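Local structure of nitrogen regulatory protein P-II (Thiomonas arsenitoxydans, 5D4P) at residues K34-V39 with I64-A69. The protein binds adenine nucleotides such as ADP and AMP between the subunits of its trimer and probably acts as an enzyme regulator. Residues are numbered along the deposited sequence; the frame is centred on the assembly and turned at random.
With ADP (adenosine-5'-diphosphate), chain D.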
ATOM      1  N   LYS C  34      11.209  14.510   1.664  1.00 38.77           N
ATOM      2  CA  LYS C  34      12.552  14.019   1.985  1.00 43.47           C
ATOM      3  C   LYS C  34      12.823  12.602   1.453  1.00 42.77           C
ATOM      4  O   LYS C  34      13.959  12.125   1.476  1.00 47.27           O
ATOM      5  CB  LYS C  34      12.788  14.070   3.501  1.00 46.89           C
ATOM      6  CG  LYS C  34      12.784  15.471   4.079  0.50 40.88           C
ATOM      7  N   GLY C  35      11.789  11.933   0.958  1.00 33.05           N
ATOM      8  CA  GLY C  35      11.966  10.614   0.373  1.00 38.73           C
ATOM      9  C   GLY C  35      10.699  10.129  -0.296  1.00 38.76           C
ATOM     10  O   GLY C  35       9.627  10.698  -0.068  1.00 40.63           O
ATOM     11  N   TYR C  36      10.814   9.088  -1.120  1.00 35.62           N
ATOM     12  CA  TYR C  36       9.637   8.467  -1.736  1.00 28.33           C
ATOM     13  C   TYR C  36       9.971   7.065  -2.242  1.00 32.38           C
ATOM     14  O   TYR C  36      11.142   6.732  -2.472  1.00 29.38           O
ATOM     15  CB  TYR C  36       9.069   9.338  -2.891  1.00 28.59           C
ATOM     16  CG  TYR C  36      10.028   9.615  -4.036  1.00 39.82           C
ATOM     17  CD1 TYR C  36      10.281   8.649  -5.001  1.00 41.88           C
ATOM     18  CD2 TYR C  36      10.668  10.841  -4.165  1.00 38.89           C
ATOM     19  CE1 TYR C  36      11.148   8.896  -6.070  1.00 39.75           C
ATOM     20  CE2 TYR C  36      11.551  11.094  -5.234  1.00 39.69           C
ATOM     21  CZ  TYR C  36      11.784  10.106  -6.174  1.00 42.31           C
ATOM     22  OH  TYR C  36      12.646  10.320  -7.227  1.00 53.63           O
ATOM     23  N   THR C  37       8.920   6.264  -2.417  1.00 30.57           N
ATOM     24  CA  THR C  37       9.009   4.864  -2.817  1.00 36.68           C
ATOM     25  C   THR C  37       8.121   4.619  -4.038  1.00 36.21           C
ATOM     26  O   THR C  37       6.997   5.109  -4.101  1.00 30.02           O
ATOM     27  CB  THR C  37       8.591   3.933  -1.634  1.00 25.27           C
ATOM     28  OG1 THR C  37       9.422   4.238  -0.528  1.00 26.61           O
ATOM     29  CG2 THR C  37       8.738   2.464  -1.983  1.00 25.22           C
ATOM     30  N   ILE C  38       8.633   3.894  -5.023  1.00 26.61           N
ATOM     31  CA  ILE C  38       7.855   3.676  -6.232  1.00 29.38           C
ATOM     32  C   ILE C  38       7.557   2.208  -6.407  1.00 33.53           C
ATOM     33  O   ILE C  38       8.472   1.384  -6.356  1.00 31.98           O
ATOM     34  CB  ILE C  38       8.576   4.237  -7.484  1.00 28.06           C
ATOM     35  CG1 ILE C  38       8.886   5.725  -7.262  1.00 28.67           C
ATOM     36  CG2 ILE C  38       7.732   4.018  -8.720  1.00 38.90           C
ATOM     37  CD1 ILE C  38       9.557   6.421  -8.407  1.00 30.42           C
ATOM     38  N   VAL C  39       6.267   1.886  -6.528  1.00 36.89           N
ATOM     39  CA  VAL C  39       5.807   0.523  -6.822  1.00 33.93           C
ATOM     40  C   VAL C  39       5.481   0.406  -8.320  1.00 35.13           C
ATOM     41  O   VAL C  39       4.561   1.071  -8.819  1.00 28.94           O
ATOM     42  CB  VAL C  39       4.563   0.156  -6.008  1.00 32.81           C
ATOM     43  CG1 VAL C  39       4.188  -1.303  -6.257  1.00 35.69           C
ATOM     44  CG2 VAL C  39       4.788   0.409  -4.506  1.00 27.77           C
ATOM     45  N   ILE C  64       2.381   3.084 -12.494  1.00 29.80           N
ATOM     46  CA  ILE C  64       3.146   3.029 -11.245  1.00 28.49           C
ATOM     47  C   ILE C  64       2.417   3.719 -10.109  1.00 30.18           C
ATOM     48  O   ILE C  64       1.471   4.475 -10.342  1.00 27.32           O
ATOM     49  CB  ILE C  64       4.527   3.686 -11.380  1.00 29.53           C
ATOM     50  CG1 ILE C  64       4.378   5.201 -11.540  1.00 39.71           C
ATOM     51  CG2 ILE C  64       5.329   3.039 -12.526  1.00 29.20           C
ATOM     52  CD1 ILE C  64       5.687   5.962 -11.577  1.00 47.35           C
ATOM     53  N   MET C  65       2.845   3.427  -8.881  1.00 26.43           N
ATOM     54  CA  MET C  65       2.380   4.151  -7.705  1.00 27.10           C
ATOM     55  C   MET C  65       3.558   4.735  -6.899  1.00 30.41           C
ATOM     56  O   MET C  65       4.500   4.031  -6.536  1.00 27.16           O
ATOM     57  CB  MET C  65       1.512   3.250  -6.801  1.00 22.52           C
ATOM     58  CG  MET C  65       1.038   3.954  -5.512  1.00 37.86           C
ATOM     59  SD  MET C  65      -0.118   2.981  -4.480  1.00 33.92           S
ATOM     60  CE  MET C  65       0.943   1.607  -4.107  1.00 21.41           C
ATOM     61  N   ILE C  66       3.508   6.037  -6.657  1.00 33.05           N
ATOM     62  CA  ILE C  66       4.514   6.718  -5.863  1.00 28.15           C
ATOM     63  C   ILE C  66       4.000   6.955  -4.451  1.00 33.57           C
ATOM     64  O   ILE C  66       3.011   7.671  -4.268  1.00 27.29           O
ATOM     65  CB  ILE C  66       4.899   8.066  -6.501  1.00 32.64           C
ATOM     66  CG1 ILE C  66       5.448   7.840  -7.916  1.00 26.95           C
ATOM     67  CG2 ILE C  66       5.902   8.813  -5.624  1.00 30.13           C
ATOM     68  CD1 ILE C  66       5.577   9.108  -8.712  1.00 28.28           C
ATOM     69  N   ILE C  67       4.692   6.374  -3.462  1.00 36.72           N
ATOM     70  CA  ILE C  67       4.336   6.511  -2.045  1.00 27.05           C
ATOM     71  C   ILE C  67       5.230   7.543  -1.391  1.00 32.57           C
ATOM     72  O   ILE C  67       6.460   7.401  -1.405  1.00 27.37           O
ATOM     73  CB  ILE C  67       4.496   5.186  -1.271  1.00 26.50           C
ATOM     74  CG1 ILE C  67       3.739   4.056  -1.965  1.00 24.49           C
ATOM     75  CG2 ILE C  67       4.083   5.367   0.194  1.00 21.83           C
ATOM     76  CD1 ILE C  67       4.208   2.677  -1.566  1.00 30.71           C
ATOM     77  N   ALA C  68       4.630   8.580  -0.815  1.00 32.81           N
ATOM     78  CA  ALA C  68       5.429   9.644  -0.221  1.00 30.45           C
ATOM     79  C   ALA C  68       4.886  10.068   1.126  1.00 31.17           C
ATOM     80  O   ALA C  68       3.757  10.547   1.226  1.00 29.70           O
ATOM     81  CB  ALA C  68       5.513  10.843  -1.166  1.00 28.92           C
ATOM     82  N   ALA C  69       5.679   9.853   2.170  1.00 31.21           N
ATOM     83  CA  ALA C  69       5.311  10.312   3.505  1.00 27.54           C
ATOM     84  C   ALA C  69       5.775  11.749   3.702  1.00 27.17           C
ATOM     85  O   ALA C  69       6.957  12.053   3.543  1.00 37.76           O
ATOM     86  CB  ALA C  69       5.897   9.398   4.567  1.00 25.48           C
TER
HETATM   87  PB  ADP D 201      19.396   6.624   2.797  1.00 63.01           P
HETATM   88  O1B ADP D 201      19.557   6.778   1.305  1.00 69.95           O
HETATM   89  O2B ADP D 201      20.353   5.653   3.435  1.00 66.43           O
HETATM   90  O3B ADP D 201      19.285   7.930   3.548  1.00 60.49           O
HETATM   91  PA  ADP D 201      16.675   6.306   3.755  1.00 42.47           P
HETATM   92  O1A ADP D 201      16.581   7.809   3.877  1.00 42.48           O
HETATM   93  O2A ADP D 201      16.570   5.441   4.991  1.00 47.54           O
HETATM   94  O3A ADP D 201      17.968   5.865   2.895  1.00 52.97           O
HETATM   95  O5' ADP D 201      15.462   5.806   2.809  1.00 50.12           O
HETATM   96  C5' ADP D 201      15.411   4.428   2.436  1.00 38.78           C
HETATM   97  C4' ADP D 201      14.226   4.143   1.531  1.00 31.92           C
HETATM   98  O4' ADP D 201      13.034   4.293   2.289  1.00 31.11           O
HETATM   99  C3' ADP D 201      14.078   5.121   0.372  1.00 39.63           C
HETATM  100  O3' ADP D 201      14.774   4.681  -0.788  1.00 36.15           O
HETATM  101  C2' ADP D 201      12.584   5.142   0.135  1.00 35.34           C
HETATM  102  O2' ADP D 201      12.222   4.053  -0.703  1.00 38.79           O
HETATM  103  C1' ADP D 201      11.999   4.884   1.511  1.00 33.78           C
HETATM  104  N9  ADP D 201      11.662   6.215   2.053  1.00 29.99           N
HETATM  105  C8  ADP D 201      12.479   7.053   2.735  1.00 30.55           C
HETATM  106  N7  ADP D 201      11.839   8.204   3.051  1.00 30.38           N
HETATM  107  C5  ADP D 201      10.589   8.098   2.555  1.00 34.81           C
HETATM  108  C6  ADP D 201       9.374   8.943   2.526  1.00 32.12           C
HETATM  109  N6  ADP D 201       9.356  10.170   3.107  1.00 30.50           N
HETATM  110  N1  ADP D 201       8.287   8.444   1.899  1.00 34.41           N
HETATM  111  C2  ADP D 201       8.270   7.226   1.311  1.00 32.21           C
HETATM  112  N3  ADP D 201       9.331   6.407   1.291  1.00 29.94           N
HETATM  113  C4  ADP D 201      10.485   6.788   1.893  1.00 29.47           C
HETATM  114  O   HOH W   1       9.240  13.853   3.564  1.00 46.06           O
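Thr-37 and Val-39 meet Ile-67 and Met-65 as two hydrogen-bonded pairs of an antiparallel ladder, a worked example of neighbouring strands that part to receive a nucleotide. Each pair is joined by two backbone hydrogen bonds, among them Ile-67 N to Thr-37 O at 2.7 Å.

Apolar packing covers both faces. With CG1 anti to the backbone N (chi1 -175°), CG2 of Val-39 lies beside that N, and it reaches Ile-67 CD1 at 3.8 Å and the bent end of Met-65; this face looks toward the other subunits of the trimer. On the reverse face Ile-38 runs alongside Ile-66, CG1 beside CG1, and its CG2 meets Ile-64 CD1; helix 21-31 covers this side.

On the other side of Thr-37, toward Gly-35, the ladder gives way to adenine. Ala-69 N points almost straight at ADP N1 (3.0 Å, 176°), and Ala-69 O receives N6. From the facing strand, Thr-37 OG1 donates to N3 and accepts from O2', both at 2.8 Å. One water links Lys-34 N to Ala-69 O. Ser-47 and Ser-90 of the second subunit and Lys-105 of the same chain also hydrogen-bond the nucleotide.

Adenine is thus read largely through backbone polarity, while one threonine hydroxyl bridges N3 of the base and O2' of the ribose.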